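Local structure of coelenterazine-binding protein with bound coelenterazine (Renilla muelleri, 2HQ8) at residues A10-K15 against F169-T174; T18-V23 against E80-A85; T26-I31 against G73-V78; L38-I43 against E56-F61; M107-D112 against I155-F160. The protein binds the luciferin coelenterazine and probably makes it available to luciferase and oxygen only when calcium is bound. All coordinates share one frame; numbering follows the deposited sequence.

Interaction 1: A10-K15 against F169-T174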
# COMPACT_ATOMS: atom_id res chain seq x y z
N ALA A 10 -12.77 6.84 -14.14
CA ALA A 10 -11.44 7.33 -14.51
C ALA A 10 -10.61 7.70 -13.30
O ALA A 10 -9.38 7.46 -13.26
CB ALA A 10 -11.55 8.52 -15.44
N TYR A 11 -11.27 8.30 -12.31
CA TYR A 11 -10.61 8.62 -11.05
C TYR A 11 -10.13 7.34 -10.35
O TYR A 11 -8.96 7.25 -9.91
CB TYR A 11 -11.53 9.47 -10.13
CG TYR A 11 -10.99 9.56 -8.72
CD1 TYR A 11 -9.83 10.31 -8.44
CD2 TYR A 11 -11.62 8.90 -7.67
CE1 TYR A 11 -9.31 10.38 -7.12
CE2 TYR A 11 -11.12 8.97 -6.37
CZ TYR A 11 -9.97 9.69 -6.11
OH TYR A 11 -9.49 9.76 -4.82
N HIS A 12 -11.01 6.34 -10.29
CA HIS A 12 -10.70 5.07 -9.67
C HIS A 12 -9.51 4.39 -10.35
O HIS A 12 -8.62 3.85 -9.68
CB HIS A 12 -11.92 4.15 -9.64
CG HIS A 12 -11.76 3.01 -8.69
ND1 HIS A 12 -11.22 1.81 -9.06
CD2 HIS A 12 -12.02 2.91 -7.36
CE1 HIS A 12 -11.17 1.00 -8.01
NE2 HIS A 12 -11.65 1.66 -6.96
N LEU A 13 -9.49 4.43 -11.69
CA LEU A 13 -8.35 3.87 -12.43
C LEU A 13 -7.05 4.59 -12.12
O LEU A 13 -6.01 3.95 -11.97
CB LEU A 13 -8.61 3.92 -13.92
CG LEU A 13 -7.50 3.30 -14.77
CD1 LEU A 13 -7.34 1.80 -14.45
CD2 LEU A 13 -7.90 3.55 -16.22
N ARG A 14 -7.10 5.92 -12.01
CA ARG A 14 -5.94 6.70 -11.61
C ARG A 14 -5.38 6.23 -10.28
O ARG A 14 -4.13 6.16 -10.08
CB ARG A 14 -6.29 8.19 -11.50
CG ARG A 14 -6.22 8.96 -12.82
CD ARG A 14 -6.52 10.47 -12.61
NE ARG A 14 -5.60 11.12 -11.69
CZ ARG A 14 -5.97 12.06 -10.81
NH1 ARG A 14 -7.25 12.43 -10.70
NH2 ARG A 14 -5.06 12.62 -10.02
N LYS A 15 -6.29 5.97 -9.33
CA LYS A 15 -5.90 5.42 -8.04
C LYS A 15 -5.23 4.05 -8.21
O LYS A 15 -4.21 3.78 -7.60
CB LYS A 15 -7.13 5.30 -7.11
CG LYS A 15 -7.55 6.62 -6.42
CD LYS A 15 -8.47 6.36 -5.23
CE LYS A 15 -9.75 5.62 -5.65
NZ LYS A 15 -10.75 5.59 -4.52
N PHE A 169 -12.52 1.83 -2.77
CA PHE A 169 -13.93 1.94 -3.20
C PHE A 169 -14.45 3.36 -3.49
O PHE A 169 -15.50 3.55 -4.13
CB PHE A 169 -14.85 1.17 -2.22
CG PHE A 169 -14.50 -0.28 -2.09
CD1 PHE A 169 -14.63 -1.13 -3.20
CD2 PHE A 169 -13.95 -0.79 -0.91
CE1 PHE A 169 -14.28 -2.49 -3.12
CE2 PHE A 169 -13.59 -2.16 -0.81
CZ PHE A 169 -13.75 -3.02 -1.94
N GLY A 170 -13.70 4.36 -3.01
CA GLY A 170 -14.03 5.77 -3.21
C GLY A 170 -14.08 6.14 -4.68
O GLY A 170 -13.25 5.70 -5.47
N LEU A 171 -15.06 6.97 -5.03
CA LEU A 171 -15.26 7.38 -6.43
C LEU A 171 -14.99 8.87 -6.73
O LEU A 171 -15.10 9.30 -7.89
CB LEU A 171 -16.68 7.00 -6.88
CG LEU A 171 -16.99 5.49 -6.90
CD1 LEU A 171 -18.45 5.21 -7.28
CD2 LEU A 171 -16.02 4.75 -7.81
N GLU A 172 -14.65 9.65 -5.70
CA GLU A 172 -14.31 11.06 -5.83
C GLU A 172 -13.04 11.40 -5.05
O GLU A 172 -12.69 10.72 -4.09
CB GLU A 172 -15.46 11.95 -5.35
CG GLU A 172 -16.76 11.82 -6.12
CD GLU A 172 -17.83 12.76 -5.59
OE1 GLU A 172 -17.62 13.99 -5.65
OE2 GLU A 172 -18.88 12.27 -5.12
N GLU A 173 -12.35 12.46 -5.47
CA GLU A 173 -11.09 12.91 -4.86
C GLU A 173 -11.16 13.15 -3.35
O GLU A 173 -12.08 13.80 -2.86
CB GLU A 173 -10.62 14.19 -5.55
CG GLU A 173 -10.27 13.98 -7.03
CD GLU A 173 -8.77 14.01 -7.30
OE1 GLU A 173 -7.96 13.87 -6.35
OE2 GLU A 173 -8.40 14.16 -8.49
N THR A 174 -10.18 12.60 -2.62
CA THR A 174 -10.03 12.85 -1.17
C THR A 174 -8.55 13.05 -0.84
O THR A 174 -7.69 12.51 -1.52
CB THR A 174 -10.51 11.64 -0.35
OG1 THR A 174 -9.74 10.49 -0.73
CG2 THR A 174 -12.02 11.32 -0.60
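Tyr-11 reaches from the N-terminal helix 6-23 into the bend of residues 169-174, which link helix 157-169 to helix 175-181, and its ring can be followed outward atom by atom. With CG anti to the backbone N (chi1 168°), CB directs the ring at the loop. CD2 lies against the backbone of Leu-171, 3.5 Å from its C, and CE2 comes 3.3 Å from Glu-172 O. On the other branch CE1 meets Glu-173 CD at 3.7 Å, while the backbone N of Glu-173 sits over one ring face, toward the rim. At the tip, OH is 3.5 Å from Glu-173 CA. Polar bonds flank the ring. Lys-15 NZ donates to Gly-170 O at 2.7 Å, from above the carbonyl plane, and also to Phe-167 O. Arg-14 NH1 forms a salt bridge with Glu-173 OE2 at 3.0 Å, nearly straight at 164°. The ammonium of Lys-15 thus takes up carbonyls where helix 157-169 ends, and its charge is probably steadied by that helix's C-terminal dipole.

Interaction 2: T18-V23 against E80-A85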
# COMPACT_ATOMS: atom_id res chain seq x y z
N THR A 18 -1.74 4.36 -9.69
CA THR A 18 -0.82 4.85 -8.67
C THR A 18 -0.34 3.69 -7.81
O THR A 18 0.86 3.54 -7.63
CB THR A 18 -1.47 5.92 -7.75
OG1 THR A 18 -1.96 7.03 -8.53
CG2 THR A 18 -0.44 6.42 -6.69
N ARG A 19 -1.29 2.91 -7.28
CA ARG A 19 -1.01 1.69 -6.49
C ARG A 19 0.02 0.80 -7.24
O ARG A 19 1.12 0.53 -6.72
CB ARG A 19 -2.31 0.94 -6.18
CG ARG A 19 -2.17 -0.44 -5.50
CD ARG A 19 -3.57 -0.94 -5.11
NE ARG A 19 -3.68 -2.39 -5.12
CZ ARG A 19 -4.79 -3.08 -5.42
NH1 ARG A 19 -4.77 -4.42 -5.43
NH2 ARG A 19 -5.92 -2.45 -5.72
N MET A 20 -0.31 0.40 -8.47
CA MET A 20 0.56 -0.54 -9.22
C MET A 20 1.94 0.08 -9.55
O MET A 20 2.99 -0.57 -9.42
CB MET A 20 -0.17 -1.05 -10.48
CG MET A 20 -1.51 -1.73 -10.21
SD MET A 20 -1.53 -2.87 -8.83
CE MET A 20 -3.28 -3.19 -8.72
N GLN A 21 1.97 1.34 -9.92
CA GLN A 21 3.26 2.00 -10.19
C GLN A 21 4.14 2.10 -8.95
O GLN A 21 5.32 1.85 -9.02
CB GLN A 21 3.07 3.35 -10.85
CG GLN A 21 2.59 3.20 -12.29
CD GLN A 21 2.47 4.52 -13.01
OE1 GLN A 21 3.13 5.50 -12.65
NE2 GLN A 21 1.62 4.56 -14.04
N ARG A 22 3.54 2.40 -7.80
CA ARG A 22 4.29 2.42 -6.54
C ARG A 22 4.82 1.03 -6.15
O ARG A 22 5.96 0.92 -5.70
CB ARG A 22 3.42 3.00 -5.40
CG ARG A 22 3.19 4.52 -5.53
CD ARG A 22 4.48 5.35 -5.72
NE ARG A 22 4.91 5.40 -7.13
CZ ARG A 22 6.18 5.47 -7.56
NH1 ARG A 22 7.19 5.51 -6.70
NH2 ARG A 22 6.45 5.49 -8.86
N VAL A 23 4.00 -0.00 -6.33
CA VAL A 23 4.37 -1.40 -6.00
C VAL A 23 5.49 -1.85 -6.94
O VAL A 23 6.40 -2.55 -6.51
CB VAL A 23 3.17 -2.39 -5.99
CG1 VAL A 23 3.63 -3.86 -5.82
CG2 VAL A 23 2.17 -2.00 -4.85
N GLU A 80 -2.26 -4.17 -16.80
CA GLU A 80 -3.24 -5.22 -16.51
C GLU A 80 -3.70 -5.18 -15.04
O GLU A 80 -4.89 -5.24 -14.76
CB GLU A 80 -2.69 -6.61 -16.83
CG GLU A 80 -3.68 -7.75 -16.51
CD GLU A 80 -3.05 -9.12 -16.66
OE1 GLU A 80 -2.31 -9.34 -17.67
OE2 GLU A 80 -3.29 -9.99 -15.76
N ALA A 81 -2.73 -5.11 -14.14
CA ALA A 81 -3.01 -5.08 -12.69
C ALA A 81 -4.01 -3.97 -12.36
O ALA A 81 -4.99 -4.20 -11.65
CB ALA A 81 -1.71 -4.92 -11.91
N ALA A 82 -3.77 -2.78 -12.90
CA ALA A 82 -4.60 -1.61 -12.60
C ALA A 82 -6.01 -1.76 -13.19
O ALA A 82 -7.01 -1.52 -12.50
CB ALA A 82 -3.93 -0.32 -13.13
N VAL A 83 -6.09 -2.19 -14.45
CA VAL A 83 -7.39 -2.41 -15.11
C VAL A 83 -8.20 -3.50 -14.39
O VAL A 83 -9.37 -3.30 -14.10
CB VAL A 83 -7.23 -2.74 -16.63
CG1 VAL A 83 -8.57 -3.15 -17.25
CG2 VAL A 83 -6.68 -1.54 -17.37
N ASN A 84 -7.56 -4.62 -14.08
CA ASN A 84 -8.24 -5.72 -13.41
C ASN A 84 -8.70 -5.29 -12.00
O ASN A 84 -9.78 -5.69 -11.55
CB ASN A 84 -7.38 -6.97 -13.38
CG ASN A 84 -7.20 -7.61 -14.78
OD1 ASN A 84 -7.72 -7.12 -15.79
ND2 ASN A 84 -6.46 -8.71 -14.82
N ALA A 85 -7.89 -4.45 -11.34
CA ALA A 85 -8.26 -3.94 -10.02
C ALA A 85 -9.52 -3.06 -10.10
O ALA A 85 -10.48 -3.30 -9.35
CB ALA A 85 -7.12 -3.16 -9.40
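Met-20 does most of the touching between helix 6-23 and helix 78-89, laying its side chain over a row of small residues. Its CG is 3.6 Å from Ala-81 CB, and SD lies 3.7 Å from that same methyl. The same CG also faces the start of the next residue, 3.7 Å from Ala-82 N. Farther out, CE comes within 3.5 Å of Ala-81 O and rests 3.9 Å from Ala-85 CB, one helical turn on. The bend that brings CE there lies at chi2 (-44°), which turns the thioether along the alanine surface.

A second layer positions the first. The guanidinium of Arg-19 has Met-20 CE centred over one of its faces, and its NH2 approaches Ala-85 CB to 3.9 Å. Arg-19 also touches Leu-89 and Tyr-181, whereas Met-16, one turn earlier on helix 6-23, meets both Ala-82 and Ala-85. With Met-20 cut back to an alanine, a gap would probably open between the helices, and the Arg-19 guanidinium would lose the methyl that covers it.

No hydrogen bond crosses the contact. The axes of the two short segments approach to 9.0 Å and run roughly antiparallel, 146° apart, the alanines all on the side of helix 78-89. Such packing of the first helix of one EF-hand against the last helix of the next is typical of a paired EF-hand domain.

Interaction 3: T26-I31 against G73-V78. With CA (calcium ion), chain D.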
# COMPACT_ATOMS: atom_id res chain seq x y z
N THR A 26 10.81 -2.38 -8.82
CA THR A 26 11.89 -2.80 -9.73
C THR A 26 11.94 -2.01 -11.03
O THR A 26 12.96 -2.05 -11.73
CB THR A 26 11.94 -4.31 -10.03
OG1 THR A 26 10.82 -4.67 -10.86
CG2 THR A 26 12.01 -5.13 -8.76
N GLY A 27 10.84 -1.32 -11.37
CA GLY A 27 10.76 -0.42 -12.53
C GLY A 27 10.74 -1.07 -13.92
O GLY A 27 11.03 -0.40 -14.93
N ASP A 28 10.39 -2.37 -13.97
CA ASP A 28 10.25 -3.14 -15.22
C ASP A 28 8.85 -3.09 -15.85
O ASP A 28 8.63 -3.65 -16.94
CB ASP A 28 10.70 -4.60 -14.97
CG ASP A 28 9.76 -5.37 -14.04
OD1 ASP A 28 8.98 -4.72 -13.28
OD2 ASP A 28 9.77 -6.63 -14.07
N GLY A 29 7.91 -2.40 -15.19
CA GLY A 29 6.55 -2.23 -15.70
C GLY A 29 5.64 -3.43 -15.40
O GLY A 29 4.54 -3.57 -15.94
N PHE A 30 6.12 -4.28 -14.49
CA PHE A 30 5.40 -5.43 -13.98
C PHE A 30 5.41 -5.47 -12.44
O PHE A 30 6.29 -4.89 -11.79
CB PHE A 30 6.07 -6.71 -14.45
CG PHE A 30 5.94 -6.94 -15.93
CD1 PHE A 30 4.81 -7.59 -16.44
CD2 PHE A 30 6.91 -6.46 -16.80
CE1 PHE A 30 4.66 -7.79 -17.83
CE2 PHE A 30 6.77 -6.64 -18.18
CZ PHE A 30 5.63 -7.31 -18.70
N ILE A 31 4.45 -6.20 -11.91
CA ILE A 31 4.36 -6.54 -10.49
C ILE A 31 4.73 -8.02 -10.35
O ILE A 31 4.13 -8.86 -11.02
CB ILE A 31 2.92 -6.34 -9.96
CG1 ILE A 31 2.45 -4.89 -10.09
CG2 ILE A 31 2.81 -6.86 -8.48
CD1 ILE A 31 3.45 -3.87 -9.59
N GLY A 73 8.63 -16.34 -10.97
CA GLY A 73 8.38 -16.28 -12.40
C GLY A 73 7.04 -15.73 -12.84
O GLY A 73 6.80 -15.63 -14.02
N VAL A 74 6.15 -15.39 -11.90
CA VAL A 74 4.88 -14.79 -12.22
C VAL A 74 5.07 -13.26 -12.28
O VAL A 74 5.66 -12.67 -11.37
CB VAL A 74 3.77 -15.17 -11.17
CG1 VAL A 74 2.47 -14.38 -11.43
CG2 VAL A 74 3.53 -16.71 -11.18
N ARG A 75 4.61 -12.64 -13.37
CA ARG A 75 4.75 -11.18 -13.55
C ARG A 75 3.45 -10.70 -14.18
O ARG A 75 3.07 -11.19 -15.27
CB ARG A 75 5.91 -10.82 -14.51
CG ARG A 75 7.33 -11.15 -14.06
CD ARG A 75 8.35 -10.64 -15.12
NE ARG A 75 8.13 -11.31 -16.40
CZ ARG A 75 8.25 -10.74 -17.60
NH1 ARG A 75 8.61 -9.46 -17.73
NH2 ARG A 75 8.00 -11.46 -18.69
N ILE A 76 2.81 -9.71 -13.57
CA ILE A 76 1.61 -9.08 -14.16
C ILE A 76 1.94 -7.62 -14.50
O ILE A 76 2.44 -6.89 -13.62
CB ILE A 76 0.41 -9.09 -13.18
CG1 ILE A 76 0.15 -10.51 -12.62
CG2 ILE A 76 -0.82 -8.48 -13.82
CD1 ILE A 76 -0.06 -11.64 -13.66
N SER A 77 1.63 -7.20 -15.73
CA SER A 77 1.91 -5.80 -16.16
C SER A 77 1.15 -4.81 -15.28
O SER A 77 0.03 -5.10 -14.85
CB SER A 77 1.55 -5.58 -17.64
OG SER A 77 0.16 -5.41 -17.85
N VAL A 78 1.76 -3.66 -15.00
CA VAL A 78 1.10 -2.63 -14.18
C VAL A 78 -0.20 -2.16 -14.82
O VAL A 78 -1.19 -1.86 -14.13
CB VAL A 78 2.06 -1.44 -13.83
CG1 VAL A 78 3.16 -1.91 -12.91
CG2 VAL A 78 2.64 -0.78 -15.09
CA CA D . 8.42 -4.89 -10.93
O HOH W 1 8.72 -7.17 -11.55
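Ile-76 O receives the N-H of Ile-31 at 2.7 Å, the shortest hydrogen bond between the two segments and a nearly straight one at 171°. Phe-30 CA approaches that carbonyl too, at 3.3 Å, as a CA-H...O contact. Ile-76 N returns a bond to Ile-31 O, completing the hydrogen-bonded antiparallel pair, and Val-78 N donates to Gly-29 O where helix 78-89 begins. This is the short two-stranded sheet that joins the loops of paired EF-hands. Residues 26-31 belong to a loop that holds calcium: Thr-26 OG1, Asp-28 OD1, Phe-30 O at 2.3 Å and a water bind the ion, with Asp-24 and Asp-35 also among its ligands. Asp-28 OD1 additionally accepts from Phe-30 N in an Asx turn, while OD2 receives a bond from the calcium-bound water.

Beside this pairing, Arg-75 makes a cation-pi contact, its CZ 4.4 Å from the centroid of the Phe-30 ring and 9° off the normal. The bend at chi3 sets NH1 above the ring, toward the rim, 3.4 Å from Phe-30 CE2. Ile-31 CD1 packs crosswise against Val-78 CG1 at 3.9 Å, on the side where Met-20 touches Val-78.

Interaction 4: L38-I43 against E56-F61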
# COMPACT_ATOMS: atom_id res chain seq x y z
N LEU A 38 11.92 -6.32 -2.69
CA LEU A 38 12.67 -5.06 -2.69
C LEU A 38 12.09 -4.01 -1.74
O LEU A 38 12.85 -3.25 -1.13
CB LEU A 38 12.77 -4.49 -4.09
CG LEU A 38 13.62 -3.23 -4.27
CD1 LEU A 38 15.00 -3.39 -3.64
CD2 LEU A 38 13.65 -2.85 -5.76
N ILE A 39 10.78 -3.96 -1.63
CA ILE A 39 10.11 -3.00 -0.72
C ILE A 39 10.56 -3.34 0.70
O ILE A 39 10.88 -2.43 1.48
CB ILE A 39 8.56 -3.07 -0.87
CG1 ILE A 39 8.10 -2.54 -2.23
CG2 ILE A 39 7.85 -2.32 0.28
CD1 ILE A 39 6.57 -2.83 -2.48
N ALA A 40 10.61 -4.64 1.03
CA ALA A 40 11.02 -5.10 2.38
C ALA A 40 12.49 -4.77 2.65
O ALA A 40 12.87 -4.33 3.78
CB ALA A 40 10.75 -6.61 2.54
N VAL A 41 13.32 -4.96 1.63
CA VAL A 41 14.74 -4.65 1.70
C VAL A 41 14.95 -3.14 1.90
O VAL A 41 15.73 -2.72 2.73
CB VAL A 41 15.51 -5.21 0.48
CG1 VAL A 41 16.96 -4.68 0.44
CG2 VAL A 41 15.53 -6.73 0.57
N ARG A 42 14.18 -2.34 1.16
CA ARG A 42 14.34 -0.90 1.25
C ARG A 42 13.87 -0.42 2.61
O ARG A 42 14.55 0.41 3.25
CB ARG A 42 13.57 -0.22 0.13
CG ARG A 42 14.28 -0.28 -1.22
CD ARG A 42 13.42 0.38 -2.25
NE ARG A 42 14.04 0.41 -3.57
CZ ARG A 42 13.51 0.99 -4.63
NH1 ARG A 42 12.32 1.57 -4.55
NH2 ARG A 42 14.17 0.97 -5.79
N ILE A 43 12.73 -0.93 3.06
CA ILE A 43 12.24 -0.59 4.41
C ILE A 43 13.32 -0.89 5.45
O ILE A 43 13.58 -0.06 6.32
CB ILE A 43 10.92 -1.32 4.77
CG1 ILE A 43 9.75 -0.69 3.98
CG2 ILE A 43 10.69 -1.28 6.30
CD1 ILE A 43 8.33 -1.47 4.08
N GLU A 56 12.78 -11.03 9.07
CA GLU A 56 11.37 -11.26 9.41
C GLU A 56 10.46 -10.43 8.49
O GLU A 56 9.46 -10.94 7.98
CB GLU A 56 11.09 -10.89 10.87
N THR A 57 10.84 -9.17 8.28
CA THR A 57 10.08 -8.27 7.42
C THR A 57 10.12 -8.75 5.97
O THR A 57 9.09 -8.78 5.28
CB THR A 57 10.55 -6.78 7.58
OG1 THR A 57 10.32 -6.36 8.95
CG2 THR A 57 9.73 -5.86 6.64
N ARG A 58 11.31 -9.15 5.49
CA ARG A 58 11.41 -9.74 4.15
C ARG A 58 10.50 -10.97 3.99
O ARG A 58 9.82 -11.12 2.96
CB ARG A 58 12.86 -10.09 3.81
CG ARG A 58 13.08 -10.35 2.33
CD ARG A 58 14.56 -10.75 2.06
NE ARG A 58 14.86 -12.07 2.63
CZ ARG A 58 14.80 -13.21 1.94
NH1 ARG A 58 14.48 -13.23 0.65
NH2 ARG A 58 15.07 -14.36 2.57
N GLN A 59 10.48 -11.84 5.00
CA GLN A 59 9.61 -13.02 4.93
C GLN A 59 8.13 -12.65 4.92
O GLN A 59 7.37 -13.24 4.19
CB GLN A 59 9.92 -14.01 6.07
CG GLN A 59 11.24 -14.79 5.85
CD GLN A 59 11.30 -15.52 4.54
OE1 GLN A 59 10.32 -16.14 4.11
NE2 GLN A 59 12.45 -15.44 3.87
N GLU A 60 7.76 -11.62 5.68
CA GLU A 60 6.36 -11.18 5.73
C GLU A 60 5.91 -10.65 4.38
O GLU A 60 4.83 -10.97 3.92
CB GLU A 60 6.16 -10.12 6.82
CG GLU A 60 6.04 -10.70 8.24
CD GLU A 60 6.14 -9.62 9.30
OE1 GLU A 60 5.50 -8.56 9.11
OE2 GLU A 60 6.87 -9.83 10.31
N PHE A 61 6.75 -9.84 3.74
CA PHE A 61 6.38 -9.29 2.44
C PHE A 61 6.24 -10.40 1.39
O PHE A 61 5.34 -10.35 0.58
CB PHE A 61 7.38 -8.25 1.99
CG PHE A 61 7.04 -6.87 2.47
CD1 PHE A 61 7.41 -6.47 3.75
CD2 PHE A 61 6.35 -5.99 1.64
CE1 PHE A 61 7.08 -5.16 4.22
CE2 PHE A 61 5.99 -4.67 2.09
CZ PHE A 61 6.37 -4.27 3.39
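Phe-61 and Ala-40 form the close-packed side of the crossing between helix 33-46 and helix 51-67. The methyl of Ala-40 points at the facing helix and lies 3.6 Å from both Phe-61 CD1 and Arg-58 CA, so that the backbones come near: Ala-40 CA and Arg-58 CA are 5.0 Å apart. Ala-40 CA stands above one face of the phenyl ring, displaced toward its rim. Two branched side chains then meet the far end of the ring, each crossing it at about a right angle. Ile-39 CG2 comes 3.5 Å from Phe-61 CE2, and Ile-43 CD1 is equally near to Phe-61 CZ. In Ile-43, CG1 is anti to the carbonyl carbon (chi1 -73°) and the chain extends from there, carrying CD1 forward to the ring. Buried Thr-57 stands a little farther from the Ala-40 methyl, its hydroxyl bonded to Lys-53 O.

Toward solvent the fit is looser. Val-41 CG2 reaches Arg-58 CD only at 4.4 Å, and the guanidinium of Arg-58 leads away from this interface to salt bridges with Glu-55 and Glu-37.

The axes lie 8.5 Å apart and nearly antiparallel, at 155°, as the exiting helix of the first EF-hand meets the entering helix of the second. Helix 121-131 packs on Ile-39 and Ile-43 through Val-131 and Ala-130, while Arg-42 bonds to Ala-130 O and Glu-60 forms a salt bridge with Lys-115.

Interaction 5: M107-D112 against I155-F160. With CA (calcium ion), chain C; CA (calcium ion), chain E.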
# COMPACT_ATOMS: atom_id res chain seq x y z
N MET A 107 -1.32 -5.69 4.98
CA MET A 107 -0.29 -4.69 4.65
C MET A 107 0.06 -3.83 5.87
O MET A 107 1.22 -3.43 6.03
CB MET A 107 -0.69 -3.80 3.47
CG MET A 107 -1.34 -4.55 2.28
SD MET A 107 -0.29 -5.86 1.58
CE MET A 107 1.35 -5.09 1.68
N TYR A 108 -0.94 -3.52 6.70
CA TYR A 108 -0.71 -2.80 7.95
C TYR A 108 0.33 -3.52 8.79
O TYR A 108 1.28 -2.93 9.26
CB TYR A 108 -2.04 -2.70 8.74
CG TYR A 108 -1.97 -1.93 10.05
CD1 TYR A 108 -2.20 -0.55 10.07
CD2 TYR A 108 -1.72 -2.58 11.28
CE1 TYR A 108 -2.18 0.17 11.25
CE2 TYR A 108 -1.67 -1.84 12.46
CZ TYR A 108 -1.91 -0.49 12.43
OH TYR A 108 -1.86 0.23 13.59
N ASP A 109 0.13 -4.83 8.97
CA ASP A 109 0.99 -5.65 9.79
C ASP A 109 2.41 -5.68 9.22
O ASP A 109 3.37 -5.55 9.98
CB ASP A 109 0.40 -7.06 9.90
CG ASP A 109 -0.84 -7.10 10.78
OD1 ASP A 109 -0.94 -6.27 11.73
OD2 ASP A 109 -1.71 -7.95 10.48
N CYS A 110 2.54 -5.77 7.91
CA CYS A 110 3.87 -5.68 7.26
C CYS A 110 4.65 -4.43 7.60
O CYS A 110 5.85 -4.50 7.82
CB CYS A 110 3.78 -5.79 5.76
SG CYS A 110 3.30 -7.43 5.25
N ILE A 111 3.96 -3.29 7.59
CA ILE A 111 4.55 -1.96 7.81
C ILE A 111 4.89 -1.78 9.29
O ILE A 111 5.82 -1.04 9.63
CB ILE A 111 3.53 -0.87 7.34
CG1 ILE A 111 3.46 -0.91 5.82
CG2 ILE A 111 3.93 0.56 7.79
CD1 ILE A 111 2.21 -0.23 5.27
N ASP A 112 4.15 -2.46 10.17
CA ASP A 112 4.41 -2.46 11.62
C ASP A 112 5.59 -3.37 11.94
O ASP A 112 5.40 -4.54 12.35
CB ASP A 112 3.17 -2.97 12.37
CG ASP A 112 3.36 -2.97 13.88
OD1 ASP A 112 4.27 -2.27 14.40
OD2 ASP A 112 2.58 -3.68 14.55
N ILE A 155 -0.61 5.81 13.54
CA ILE A 155 -1.74 5.36 12.71
C ILE A 155 -2.20 4.04 13.34
O ILE A 155 -1.44 3.09 13.42
CB ILE A 155 -1.33 5.14 11.22
CG1 ILE A 155 -0.85 6.47 10.58
CG2 ILE A 155 -2.51 4.49 10.45
CD1 ILE A 155 -0.07 6.28 9.21
N SER A 156 -3.41 4.02 13.86
CA SER A 156 -3.97 2.78 14.40
C SER A 156 -4.68 1.99 13.28
O SER A 156 -4.93 2.50 12.20
CB SER A 156 -4.97 3.11 15.52
OG SER A 156 -5.84 4.13 15.10
N ARG A 157 -5.04 0.75 13.58
CA ARG A 157 -5.69 -0.11 12.60
C ARG A 157 -7.02 0.49 12.09
O ARG A 157 -7.30 0.39 10.91
CB ARG A 157 -5.86 -1.52 13.18
CG ARG A 157 -5.93 -2.63 12.19
CD ARG A 157 -6.21 -3.97 12.94
NE ARG A 157 -5.15 -4.24 13.91
CZ ARG A 157 -4.03 -4.93 13.64
NH1 ARG A 157 -3.82 -5.42 12.41
NH2 ARG A 157 -3.13 -5.14 14.61
N ASP A 158 -7.80 1.13 12.96
CA ASP A 158 -9.06 1.80 12.53
C ASP A 158 -8.81 2.90 11.52
O ASP A 158 -9.52 3.01 10.54
CB ASP A 158 -9.82 2.40 13.71
CG ASP A 158 -9.01 3.42 14.48
OD1 ASP A 158 -8.01 3.01 15.08
OD2 ASP A 158 -9.37 4.61 14.52
N GLU A 159 -7.80 3.74 11.79
CA GLU A 159 -7.41 4.80 10.85
C GLU A 159 -6.96 4.24 9.49
O GLU A 159 -7.37 4.74 8.40
CB GLU A 159 -6.28 5.62 11.51
CG GLU A 159 -6.84 6.44 12.69
CD GLU A 159 -5.80 7.22 13.42
OE1 GLU A 159 -4.61 6.82 13.35
OE2 GLU A 159 -6.17 8.24 14.08
N PHE A 160 -6.12 3.22 9.54
CA PHE A 160 -5.68 2.56 8.32
C PHE A 160 -6.86 1.98 7.57
O PHE A 160 -6.95 2.14 6.37
CB PHE A 160 -4.69 1.46 8.63
CG PHE A 160 -4.01 0.86 7.41
CD1 PHE A 160 -2.87 1.47 6.87
CD2 PHE A 160 -4.48 -0.33 6.84
CE1 PHE A 160 -2.20 0.91 5.76
CE2 PHE A 160 -3.83 -0.91 5.74
CZ PHE A 160 -2.69 -0.28 5.20
CA CA C . -3.89 8.18 15.36
CA CA E . 4.80 -0.26 15.10
O HOH W 2 0.17 -5.05 13.77
O HOH W 3 -4.65 6.32 16.64
O HOH W 4 5.61 1.88 16.54
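The last turn of helix 94-111 faces the first turn of helix 157-169, with Tyr-108 CA and Phe-160 CA 7.3 Å apart. Tyr-108, whose chi1 of -178° swings the ring away from its backbone N, fills the space between them. Its edge is turned to the face of Phe-160 in an offset edge-to-face pair, planes 66° apart, and CD1 comes 3.5 Å from Phe-160 CB. Arg-157 covers a face of the tyrosine ring: its CA makes a CH-pi contact, and CG stands over the centre. At the tip, Tyr-108 OH lies 2.9 Å from Ile-155 O. A phenylalanine in place of Tyr-108 has no hydroxyl and is likely to cost the Ile-155 carbonyl a polar partner. Arg-157 NH1 makes a salt bridge to the syn side of Asp-109 OD1 at 3.1 Å, and one water donates to Asp-109 OD1 and Asp-112 OD2.

Each segment supplies a calcium ligand to an EF-hand loop. Asp-112 OD1 binds one ion at 2.2 Å, while Glu-159 holds another through both carboxylate oxygens and accepts from Ser-156 N. The contacts link one site's entering helix to the other's exiting helix, and Arg-157 probably offsets part of the negative charge of Asp-109.

From the N terminus, helix 6-23 enters interaction 1 and then interaction 2. Interaction 1 closes the widest loop, returning near the C terminus, and the other four contacts nest within it. Inside it, interaction 2 encloses interaction 3, which in turn encloses interaction 4, so the N-terminal EF-hand pair is closed in concentric steps. Interaction 5 follows in series and joins the two calcium-binding hands of the C-terminal half; no loops cross. Neighbouring contacts also touch. Interactions 2 and 3 meet through Met-20 and Ile-31, and interactions 4 and 5 through Phe-61 and Cys-110, which brings the two halves together. Interactions 1 and 4 lie on opposite sides of the chain's centre.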